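Local coordinates for rutinosidase (Aspergillus niger, PDB 6I1A), which hydrolyses rutinosides such as rutin, splitting off the disaccharide rutinose, as a secreted glycoside hydrolase of family 5, at residues 15-20 with 298-303; 90-95 with 262-267; 66-71 with 110-115. All blocks are in the same frame, centred on the assembly; numbering follows the deposited sequence.

Contact 1: residues 15-20 with 298-303; sequences IDWRTF and PVFVGE. With EDO (1,2-ethanediol), chain J.
Arg18, which lies against Pro298, gives its backbone N-H to Asp16 OD1 over 2.9 Å, and the same oxygen takes a second bond, of 2.7 Å, from O2 of a 1,2-ethanediol molecule. The backbone donor comes from well above the carboxylate plane and closes an Asx turn. The turn lies in the loop before strand 22-26, which meets the start of strand 299-308. The diol, probably left from the crystallisation liquor, sits at the edge of the Arg18 guanidinium and also bonds to the carbonyl of Leu261. Arg18, extended from CG to NE, crosses the proline ring obliquely, and Pro298 CD lies over the centre of one guanidinium face, 4.0 Å above its plane. NH2 at the tip is taken up by the carbonyls of Lys296 and Ala257. Trp17 meets the same proline: Pro298 CB is 3.3 Å from Trp17 O, and its CG is 3.7 Å from Trp17 CB. Further in, the six-membered ring of Trp17 turns an edge to the face of Phe300 in an offset edge-to-face pair, planes at 60°. Trp17 CZ3 approaches Phe300 CD1 to 3.5 Å. With CG opposite the backbone N (chi1 -175°), Phe300 is directed at the indole, and its ring also reaches Ile133 and Ser336. Ile15 CD1 and Phe20 CD2 lie over one face of the indole near its rim, while NE1 is hydrogen-bonded to Thr188 OG1, which helps to fix the rotation of the ring. The indole is thus buried among the beginnings of several strands. The loop before the first strand helps to close the amino-terminal end of the (beta/alpha)8 TIM barrel, the end away from the active site in this fold.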
loop_
_atom_site.group_PDB
_atom_site.type_symbol
_atom_site.label_atom_id
_atom_site.label_comp_id
_atom_site.label_asym_id
_atom_site.label_seq_id
_atom_site.Cartn_x
_atom_site.Cartn_y
_atom_site.Cartn_z
ATOM N N ILE A 15 -28.955 -6.047 -17.486
ATOM C CA ILE A 15 -27.529 -6.061 -17.899
ATOM C C ILE A 15 -26.791 -7.204 -17.236
ATOM O O ILE A 15 -27.138 -7.644 -16.081
ATOM C CB ILE A 15 -26.868 -4.699 -17.687
ATOM C CG1 ILE A 15 -26.571 -4.435 -16.224
ATOM C CG2 ILE A 15 -27.714 -3.580 -18.329
ATOM C CD1 ILE A 15 -25.485 -3.341 -16.075
ATOM N N ASP A 16 -25.784 -7.673 -17.944
ATOM C CA ASP A 16 -24.816 -8.640 -17.459
ATOM C C ASP A 16 -23.531 -7.864 -17.219
ATOM O O ASP A 16 -22.923 -7.432 -18.160
ATOM C CB ASP A 16 -24.587 -9.757 -18.468
ATOM C CG ASP A 16 -23.653 -10.814 -17.976
ATOM O OD1 ASP A 16 -22.983 -10.643 -16.972
ATOM O OD2 ASP A 16 -23.605 -11.883 -18.639
ATOM N N TRP A 17 -23.204 -7.613 -15.954
ATOM C CA TRP A 17 -21.988 -6.823 -15.660
ATOM C C TRP A 17 -20.734 -7.489 -16.222
ATOM O O TRP A 17 -19.659 -6.866 -16.195
ATOM C CB TRP A 17 -21.872 -6.576 -14.153
ATOM C CG TRP A 17 -22.596 -5.337 -13.728
ATOM C CD1 TRP A 17 -23.800 -5.231 -13.083
ATOM C CD2 TRP A 17 -22.134 -3.983 -13.890
ATOM N NE1 TRP A 17 -24.142 -3.931 -12.885
ATOM C CE2 TRP A 17 -23.107 -3.138 -13.327
ATOM C CE3 TRP A 17 -20.986 -3.384 -14.467
ATOM C CZ2 TRP A 17 -23.010 -1.743 -13.356
ATOM C CZ3 TRP A 17 -20.875 -2.004 -14.467
ATOM C CH2 TRP A 17 -21.848 -1.194 -13.855
ATOM N N ARG A 18 -20.755 -8.776 -16.590
ATOM C CA ARG A 18 -19.574 -9.416 -17.190
ATOM C C ARG A 18 -19.312 -8.879 -18.597
ATOM O O ARG A 18 -18.159 -9.009 -19.061
ATOM C CB ARG A 18 -19.722 -10.950 -17.184
ATOM C CG ARG A 18 -19.610 -11.549 -15.800
ATOM C CD ARG A 18 -19.968 -13.051 -15.777
ATOM N NE ARG A 18 -20.083 -13.578 -14.406
ATOM C CZ ARG A 18 -19.052 -13.750 -13.644
ATOM N NH1 ARG A 18 -17.823 -13.539 -14.105
ATOM N NH2 ARG A 18 -19.198 -14.207 -12.403
ATOM N N THR A 19 -20.327 -8.414 -19.280
ATOM C CA THR A 19 -20.157 -7.931 -20.675
ATOM C C THR A 19 -20.368 -6.423 -20.770
ATOM O O THR A 19 -19.898 -5.815 -21.761
ATOM C CB THR A 19 -21.073 -8.720 -21.612
ATOM O OG1 THR A 19 -22.443 -8.524 -21.298
ATOM C CG2 THR A 19 -20.729 -10.186 -21.551
ATOM N N PHE A 20 -21.123 -5.828 -19.867
ATOM C CA PHE A 20 -21.466 -4.383 -19.926
ATOM C C PHE A 20 -20.207 -3.572 -19.665
ATOM O O PHE A 20 -19.436 -3.841 -18.742
ATOM C CB PHE A 20 -22.549 -4.106 -18.895
ATOM C CG PHE A 20 -22.954 -2.661 -18.813
ATOM C CD1 PHE A 20 -23.868 -2.134 -19.693
ATOM C CD2 PHE A 20 -22.388 -1.826 -17.862
ATOM C CE1 PHE A 20 -24.224 -0.786 -19.650
ATOM C CE2 PHE A 20 -22.760 -0.494 -17.800
ATOM C CZ PHE A 20 -23.679 0.024 -18.684
ATOM N N PRO A 298 -17.028 -9.576 -12.181
ATOM C CA PRO A 298 -16.707 -8.313 -12.841
ATOM C C PRO A 298 -16.459 -7.239 -11.776
ATOM O O PRO A 298 -16.949 -7.313 -10.629
ATOM C CB PRO A 298 -17.900 -7.993 -13.693
ATOM C CG PRO A 298 -19.059 -8.741 -13.012
ATOM C CD PRO A 298 -18.408 -9.955 -12.421
ATOM N N VAL A 299 -15.695 -6.202 -12.169
ATOM C CA VAL A 299 -15.313 -5.059 -11.332
ATOM C C VAL A 299 -15.709 -3.777 -12.061
ATOM O O VAL A 299 -15.511 -3.652 -13.255
ATOM C CB VAL A 299 -13.813 -5.084 -11.029
ATOM C CG1 VAL A 299 -13.312 -3.815 -10.311
ATOM C CG2 VAL A 299 -13.474 -6.328 -10.211
ATOM N N PHE A 300 -16.219 -2.831 -11.318
ATOM C CA PHE A 300 -16.484 -1.456 -11.795
ATOM C C PHE A 300 -15.794 -0.480 -10.835
ATOM O O PHE A 300 -15.912 -0.652 -9.632
ATOM C CB PHE A 300 -17.977 -1.213 -11.816
ATOM C CG PHE A 300 -18.452 0.100 -12.379
ATOM C CD1 PHE A 300 -18.390 0.328 -13.749
ATOM C CD2 PHE A 300 -18.944 1.114 -11.575
ATOM C CE1 PHE A 300 -18.823 1.540 -14.298
ATOM C CE2 PHE A 300 -19.374 2.321 -12.099
ATOM C CZ PHE A 300 -19.346 2.503 -13.467
ATOM N N VAL A 301 -15.091 0.526 -11.356
ATOM C CA VAL A 301 -14.354 1.478 -10.516
ATOM C C VAL A 301 -15.342 2.580 -10.185
ATOM O O VAL A 301 -15.449 3.601 -10.911
ATOM C CB VAL A 301 -13.067 1.977 -11.190
ATOM C CG1 VAL A 301 -12.374 2.994 -10.308
ATOM C CG2 VAL A 301 -12.164 0.797 -11.455
ATOM N N GLY A 302 -16.170 2.368 -9.162
ATOM C CA GLY A 302 -17.288 3.284 -8.907
ATOM C C GLY A 302 -16.927 4.651 -8.376
ATOM O O GLY A 302 -17.840 5.521 -8.366
ATOM N N GLU A 303 -15.729 4.839 -7.893
ATOM C CA GLU A 303 -15.251 6.175 -7.500
ATOM C C GLU A 303 -13.765 6.238 -7.838
ATOM O O GLU A 303 -13.004 5.310 -7.513
ATOM C CB GLU A 303 -15.376 6.490 -6.025
ATOM C CG GLU A 303 -16.785 6.571 -5.512
ATOM C CD GLU A 303 -16.875 7.061 -4.082
ATOM O OE1 GLU A 303 -15.888 7.682 -3.543
ATOM O OE2 GLU A 303 -17.913 6.789 -3.427
HETATM C C1 EDO J . -22.695 -10.439 -12.961
HETATM O O1 EDO J . -21.827 -11.142 -12.171
HETATM C C2 EDO J . -23.631 -11.354 -13.740
HETATM O O2 EDO J . -22.959 -12.190 -14.700
#

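Contact 2: residues 90-95 with 262-267; sequences VLRIPT and VFDTHH. With EDO (1,2-ethanediol), chain H.
Arg92 and Asp264 reach toward each other from opposite sides of the barrel interior, with guanidinium and carboxylate planes 77° apart. They form a salt bridge between Arg92 NH2 and Asp264 OD2 at 3.2 Å, one nitrogen to one oxygen. The arginine chain is extended from CG to NE. His266 stands nearly upright on this group: the ring plane is turned 80° from the guanidinium, and NE2 lies over one guanidinium face, close to NH2 but poorly angled for a bond. Instead His266 NE2 donates to Asp264 OD2 over 2.9 Å, coming from above the carboxylate plane, so this one oxygen holds both the arginine and the histidine. The other ring nitrogen, ND1, is bonded to Glu194. Arg92 has stronger partners in Glu190 at NE and Glu303 at NH1, which with Asn26 and Asn193 fix the guanidinium inside the barrel. The cluster is consistent with a family 5 glycoside hydrolase active site, where two catalytic glutamates end the fourth and seventh strands. Strand 90-95 runs between strands 22-26 and 131-136, with helix 113-128 packed on Leu91 and Ile93; on the facing wall of the barrel strand 261-269 lies between 239-241 and 299-308.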
loop_
_atom_site.group_PDB
_atom_site.type_symbol
_atom_site.label_atom_id
_atom_site.label_comp_id
_atom_site.label_asym_id
_atom_site.label_seq_id
_atom_site.Cartn_x
_atom_site.Cartn_y
_atom_site.Cartn_z
ATOM N N VAL A 90 -23.601 6.003 -17.436
ATOM C CA VAL A 90 -23.923 5.420 -16.108
ATOM C C VAL A 90 -23.978 6.534 -15.089
ATOM O O VAL A 90 -23.073 7.421 -15.111
ATOM C CB VAL A 90 -22.844 4.414 -15.697
ATOM C CG1 VAL A 90 -23.104 3.864 -14.308
ATOM C CG2 VAL A 90 -22.744 3.301 -16.714
ATOM N N LEU A 91 -24.965 6.521 -14.215
ATOM C CA LEU A 91 -25.057 7.448 -13.090
ATOM C C LEU A 91 -24.979 6.655 -11.812
ATOM O O LEU A 91 -25.834 5.776 -11.605
ATOM C CB LEU A 91 -26.338 8.283 -13.113
ATOM C CG LEU A 91 -26.588 9.123 -14.373
ATOM C CD1 LEU A 91 -27.967 9.747 -14.367
ATOM C CD2 LEU A 91 -25.518 10.168 -14.548
ATOM N N ARG A 92 -24.001 6.925 -10.978
ATOM C CA ARG A 92 -23.968 6.355 -9.619
ATOM C C ARG A 92 -24.515 7.411 -8.698
ATOM O O ARG A 92 -24.049 8.587 -8.719
ATOM C CB ARG A 92 -22.561 5.965 -9.220
ATOM C CG ARG A 92 -22.474 5.440 -7.792
ATOM C CD ARG A 92 -21.182 4.719 -7.517
ATOM N NE ARG A 92 -21.012 4.142 -6.193
ATOM C CZ ARG A 92 -20.435 4.709 -5.141
ATOM N NH1 ARG A 92 -19.987 5.969 -5.175
ATOM N NH2 ARG A 92 -20.246 3.965 -4.044
ATOM N N ILE A 93 -25.537 7.092 -7.907
ATOM C CA ILE A 93 -26.281 8.050 -7.100
ATOM C C ILE A 93 -26.191 7.713 -5.624
ATOM O O ILE A 93 -26.949 6.842 -5.122
ATOM C CB ILE A 93 -27.743 8.227 -7.572
ATOM C CG1 ILE A 93 -27.853 8.403 -9.077
ATOM C CG2 ILE A 93 -28.344 9.362 -6.789
ATOM C CD1 ILE A 93 -29.242 8.608 -9.613
ATOM N N PRO A 94 -25.272 8.337 -4.875
ATOM C CA PRO A 94 -25.161 8.152 -3.436
ATOM C C PRO A 94 -26.370 8.777 -2.736
ATOM O O PRO A 94 -26.737 9.920 -3.000
ATOM C CB PRO A 94 -23.860 8.877 -3.053
ATOM C CG PRO A 94 -23.097 8.907 -4.338
ATOM C CD PRO A 94 -24.140 9.126 -5.413
ATOM N N THR A 95 -26.967 8.000 -1.832
ATOM C CA THR A 95 -28.096 8.447 -1.010
ATOM C C THR A 95 -27.755 8.196 0.455
ATOM O O THR A 95 -26.979 7.266 0.791
ATOM C CB THR A 95 -29.374 7.713 -1.405
ATOM O OG1 THR A 95 -29.337 6.302 -1.100
ATOM C CG2 THR A 95 -29.730 7.862 -2.864
ATOM N N VAL A 262 -21.323 -7.734 -8.814
ATOM C CA VAL A 262 -20.206 -6.948 -9.381
ATOM C C VAL A 262 -19.540 -6.231 -8.226
ATOM O O VAL A 262 -20.228 -5.728 -7.320
ATOM C CB VAL A 262 -20.746 -5.984 -10.454
ATOM C CG1 VAL A 262 -21.845 -5.061 -9.957
ATOM C CG2 VAL A 262 -19.620 -5.140 -11.092
ATOM N N PHE A 263 -18.223 -6.138 -8.241
ATOM C CA PHE A 263 -17.504 -5.371 -7.225
ATOM C C PHE A 263 -17.401 -3.897 -7.615
ATOM O O PHE A 263 -17.234 -3.611 -8.799
ATOM C CB PHE A 263 -16.104 -5.930 -7.020
ATOM C CG PHE A 263 -16.064 -7.257 -6.339
ATOM C CD1 PHE A 263 -16.294 -7.329 -4.986
ATOM C CD2 PHE A 263 -15.563 -8.362 -7.009
ATOM C CE1 PHE A 263 -16.215 -8.542 -4.316
ATOM C CE2 PHE A 263 -15.473 -9.586 -6.355
ATOM C CZ PHE A 263 -15.781 -9.654 -4.989
ATOM N N ASP A 264 -17.453 -3.035 -6.622
ATOM C CA ASP A 264 -17.199 -1.580 -6.805
ATOM C C ASP A 264 -15.888 -1.269 -6.109
ATOM O O ASP A 264 -15.781 -1.368 -4.855
ATOM C CB ASP A 264 -18.310 -0.781 -6.163
ATOM C CG ASP A 264 -18.073 0.715 -6.123
ATOM O OD1 ASP A 264 -17.082 1.141 -6.751
ATOM O OD2 ASP A 264 -18.884 1.499 -5.522
ATOM N N THR A 265 -14.843 -0.966 -6.868
ATOM C CA THR A 265 -13.566 -0.533 -6.311
ATOM C C THR A 265 -13.426 0.982 -6.344
ATOM O O THR A 265 -13.950 1.612 -7.265
ATOM C CB THR A 265 -12.386 -1.190 -7.029
ATOM O OG1 THR A 265 -12.519 -0.900 -8.429
ATOM C CG2 THR A 265 -12.323 -2.681 -6.761
ATOM N N HIS A 266 -12.829 1.531 -5.303
ATOM C CA HIS A 266 -12.651 2.999 -5.211
ATOM C C HIS A 266 -11.158 3.274 -5.208
ATOM O O HIS A 266 -10.454 2.755 -4.348
ATOM C CB HIS A 266 -13.270 3.553 -3.918
ATOM C CG HIS A 266 -14.744 3.474 -3.891
ATOM N ND1 HIS A 266 -15.494 3.957 -2.814
ATOM C CD2 HIS A 266 -15.627 3.004 -4.788
ATOM C CE1 HIS A 266 -16.785 3.752 -3.070
ATOM N NE2 HIS A 266 -16.915 3.143 -4.275
ATOM N N HIS A 267 -10.669 4.044 -6.167
ATOM C CA HIS A 267 -9.214 4.314 -6.301
ATOM C C HIS A 267 -8.950 5.811 -6.288
ATOM O O HIS A 267 -9.376 6.507 -7.236
ATOM C CB HIS A 267 -8.681 3.701 -7.629
ATOM C CG HIS A 267 -8.781 2.217 -7.679
ATOM N ND1 HIS A 267 -8.331 1.406 -6.671
ATOM C CD2 HIS A 267 -9.318 1.425 -8.642
ATOM C CE1 HIS A 267 -8.555 0.134 -7.045
ATOM N NE2 HIS A 267 -9.177 0.111 -8.233
HETATM C C1 EDO H . -13.437 -5.427 -3.473
HETATM O O1 EDO H . -12.824 -5.560 -2.228
HETATM C C2 EDO H . -13.807 -4.014 -3.655
HETATM O O2 EDO H . -15.136 -3.877 -3.797
#

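Contact 3: residues 66-71 with 110-115. With NAG (2-acetamido-2-deoxy-beta-D-glucopyranose), chain C; EDO (1,2-ethanediol), chain N.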
loop_
_atom_site.group_PDB
_atom_site.type_symbol
_atom_site.label_atom_id
_atom_site.label_comp_id
_atom_site.label_asym_id
_atom_site.label_seq_id
_atom_site.Cartn_x
_atom_site.Cartn_y
_atom_site.Cartn_z
ATOM N N VAL A 66 -33.704 23.781 3.801
ATOM C CA VAL A 66 -32.386 24.061 3.181
ATOM C C VAL A 66 -32.026 22.877 2.277
ATOM O O VAL A 66 -31.655 23.096 1.132
ATOM C CB VAL A 66 -31.315 24.328 4.239
ATOM C CG1 VAL A 66 -29.922 24.229 3.650
ATOM C CG2 VAL A 66 -31.508 25.686 4.900
ATOM N N LEU A 67 -32.190 21.651 2.796
ATOM C CA LEU A 67 -31.779 20.482 1.972
ATOM C C LEU A 67 -32.720 20.297 0.789
ATOM O O LEU A 67 -32.258 19.946 -0.311
ATOM C CB LEU A 67 -31.662 19.233 2.863
ATOM C CG LEU A 67 -30.503 19.313 3.832
ATOM C CD1 LEU A 67 -30.451 18.082 4.728
ATOM C CD2 LEU A 67 -29.174 19.467 3.091
ATOM N N GLU A 68 -34.048 20.445 0.974
ATOM C CA GLU A 68 -34.993 20.273 -0.134
ATOM C C GLU A 68 -34.636 21.236 -1.265
ATOM O O GLU A 68 -34.744 20.903 -2.456
ATOM C CB GLU A 68 -36.422 20.551 0.332
ATOM C CG GLU A 68 -36.997 19.449 1.218
ATOM C CD GLU A 68 -37.331 18.107 0.581
ATOM O OE1 GLU A 68 -37.340 18.037 -0.647
ATOM O OE2 GLU A 68 -37.598 17.128 1.328
ATOM N N HIS A 69 -34.220 22.458 -0.909
ATOM C CA HIS A 69 -33.843 23.441 -1.949
ATOM C C HIS A 69 -32.626 22.910 -2.727
ATOM O O HIS A 69 -32.605 22.977 -3.964
ATOM C CB HIS A 69 -33.571 24.814 -1.318
ATOM C CG HIS A 69 -33.094 25.790 -2.332
ATOM N ND1 HIS A 69 -33.958 26.365 -3.241
ATOM C CD2 HIS A 69 -31.848 26.207 -2.648
ATOM C CE1 HIS A 69 -33.274 27.186 -4.023
ATOM N NE2 HIS A 69 -31.989 27.103 -3.702
ATOM N N ARG A 70 -31.621 22.386 -2.025
ATOM C CA ARG A 70 -30.447 21.801 -2.705
ATOM C C ARG A 70 -30.856 20.610 -3.559
ATOM O O ARG A 70 -30.340 20.461 -4.697
ATOM C CB ARG A 70 -29.406 21.415 -1.662
ATOM C CG ARG A 70 -28.089 20.912 -2.274
ATOM C CD ARG A 70 -26.971 20.842 -1.273
ATOM N NE ARG A 70 -25.729 20.309 -1.782
ATOM C CZ ARG A 70 -24.760 21.007 -2.397
ATOM N NH1 ARG A 70 -24.948 22.308 -2.631
ATOM N NH2 ARG A 70 -23.664 20.409 -2.815
ATOM N N TYR A 71 -31.687 19.711 -3.028
ATOM C CA TYR A 71 -32.169 18.563 -3.844
ATOM C C TYR A 71 -32.775 19.032 -5.174
ATOM O O TYR A 71 -32.592 18.467 -6.243
ATOM C CB TYR A 71 -33.189 17.684 -3.109
ATOM C CG TYR A 71 -32.768 17.182 -1.741
ATOM C CD1 TYR A 71 -31.436 16.921 -1.444
ATOM C CD2 TYR A 71 -33.706 16.801 -0.814
ATOM C CE1 TYR A 71 -31.020 16.497 -0.200
ATOM C CE2 TYR A 71 -33.324 16.296 0.407
ATOM C CZ TYR A 71 -31.983 16.097 0.720
ATOM O OH TYR A 71 -31.614 15.618 1.951
ATOM N N SER A 110 -35.052 13.097 6.598
ATOM C CA SER A 110 -35.918 12.269 5.749
ATOM C C SER A 110 -36.942 13.169 5.045
ATOM O O SER A 110 -37.821 13.734 5.757
ATOM C CB SER A 110 -36.649 11.225 6.553
ATOM O OG SER A 110 -35.774 10.219 7.039
ATOM N N GLY A 111 -36.856 13.312 3.744
ATOM C CA GLY A 111 -37.796 14.151 2.972
ATOM C C GLY A 111 -38.116 13.569 1.631
ATOM O O GLY A 111 -38.329 12.364 1.529
ATOM N N ASN A 112 -38.054 14.395 0.591
ATOM C CA ASN A 112 -38.449 14.009 -0.781
ATOM C C ASN A 112 -37.249 13.579 -1.632
ATOM O O ASN A 112 -37.362 13.628 -2.876
ATOM C CB ASN A 112 -39.201 15.159 -1.473
ATOM C CG ASN A 112 -40.642 15.261 -1.072
ATOM O OD1 ASN A 112 -41.243 14.291 -0.649
ATOM N ND2 ASN A 112 -41.176 16.460 -1.135
ATOM N N GLN A 113 -36.146 13.131 -1.008
ATOM C CA GLN A 113 -34.988 12.675 -1.804
ATOM C C GLN A 113 -35.403 11.742 -2.928
ATOM O O GLN A 113 -34.891 11.877 -4.060
ATOM C CB GLN A 113 -33.987 11.971 -0.905
ATOM C CG GLN A 113 -33.293 12.874 0.087
ATOM C CD GLN A 113 -33.868 12.817 1.482
ATOM O OE1 GLN A 113 -35.091 12.777 1.625
ATOM N NE2 GLN A 113 -33.020 12.749 2.511
ATOM N N THR A 114 -36.207 10.697 -2.681
ATOM C CA THR A 114 -36.442 9.651 -3.704
ATOM C C THR A 114 -37.326 10.227 -4.835
ATOM O O THR A 114 -37.311 9.679 -5.927
ATOM C CB THR A 114 -37.048 8.370 -3.104
ATOM O OG1 THR A 114 -38.301 8.692 -2.493
ATOM C CG2 THR A 114 -36.095 7.701 -2.133
ATOM N N ALA A 115 -38.093 11.272 -4.573
ATOM C CA ALA A 115 -38.855 11.923 -5.655
ATOM C C ALA A 115 -37.881 12.598 -6.622
ATOM O O ALA A 115 -38.064 12.497 -7.852
ATOM C CB ALA A 115 -39.824 12.940 -5.102
HETATM C C1 NAG C . -42.571 16.558 -0.827
HETATM C C2 NAG C . -42.789 17.874 -0.112
HETATM C C3 NAG C . -44.318 18.139 -0.102
HETATM C C4 NAG C . -44.991 18.008 -1.471
HETATM C C5 NAG C . -44.665 16.649 -2.113
HETATM C C6 NAG C . -45.343 16.434 -3.493
HETATM C C7 NAG C . -41.567 18.420 1.932
HETATM C C8 NAG C . -41.321 17.992 3.352
HETATM N N2 NAG C . -42.385 17.649 1.259
HETATM O O3 NAG C . -44.550 19.439 0.432
HETATM O O4 NAG C . -46.413 18.072 -1.269
HETATM O O5 NAG C . -43.214 16.573 -2.143
HETATM O O6 NAG C . -44.931 17.469 -4.398
HETATM O O7 NAG C . -41.097 19.395 1.401
HETATM C C1 EDO N . -38.118 9.386 3.447
HETATM O O1 EDO N . -38.861 10.556 3.694
HETATM C C2 EDO N . -38.289 8.331 4.426
HETATM O O2 EDO N . -39.600 7.819 4.296
HETATM O O HOH W 1 -39.348 19.052 -2.055
#
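Glu68 extends from helix 63-73 to the turn at Gly111 and Asn112. Its CB leaves the helix to one side of that turn, CG lies beside the backbone N, and a bend at chi2 (-70°) brings the carboxylate over to it. CG passes 4.1 Å from O7 of the N-acetylglucosamine carried by Asn112. CD comes 3.8 Å from Asn112 N, and the two carboxylate oxygens then divide the work. OE1 rests 3.5 Å from Asn112 CB and accepts a water at 2.7 Å, and the same water receives a weak bond from Asn112 ND2. OE2 takes the backbone N-H of Asn112 on its syn lone pair, over 2.9 Å and at 162°, and also bonds to the hydroxyl of Tyr109. It lies against Gly111 CA as well, 3.4 Å away. Asn112 is the N-cap residue of helix 113-128, the helix of a beta-alpha-beta crossover in the TIM barrel that leads from strand 90-95 to its parallel neighbour 131-136. The asparagine side chain makes no capping bond; ND2 is instead joined covalently to C1 of the sugar, and Asn112, Gln113 and Thr114 form an N-glycosylation sequon. Next to it, Gln113 bends back at chi2 so that OE1 accepts the backbone N-H of Gly111, 2.8 Å away, on a lone pair in the carbonyl plane. NE2 is bonded to the carbonyl of Tyr109, and the amide is thereby held from both ends. Gln113 CG comes obliquely to the Tyr71 ring, 3.4 Å from CE2, the amide and ring planes 19° apart. Tyr71 also touches Tyr116 one turn farther along helix 113-128. A 1,2-ethanediol molecule, probably from the crystallisation liquor, donates from O1 to the carbonyl O of Gly111.

Along the chain, contact 1 encloses the others, joining the loop before strand 22-26 to strand 299-308, while the segments of contacts 2 and 3 alternate. The centres of contacts 1 and 2 lie about 10 Å apart and the two share a sheet, strands 261-269 and 299-308 being neighbours in it; the backbone bond from Phe300 to Phe263 and a salt bridge join them directly. The centre of contact 3 is about 21 Å from that of contact 2 and about 29 Å from that of contact 1, on the far side of the chain's centre, where helix 113-128 follows strand 90-95. They run from the closed end of the barrel, through its charged interior, to a glycosylated helix start.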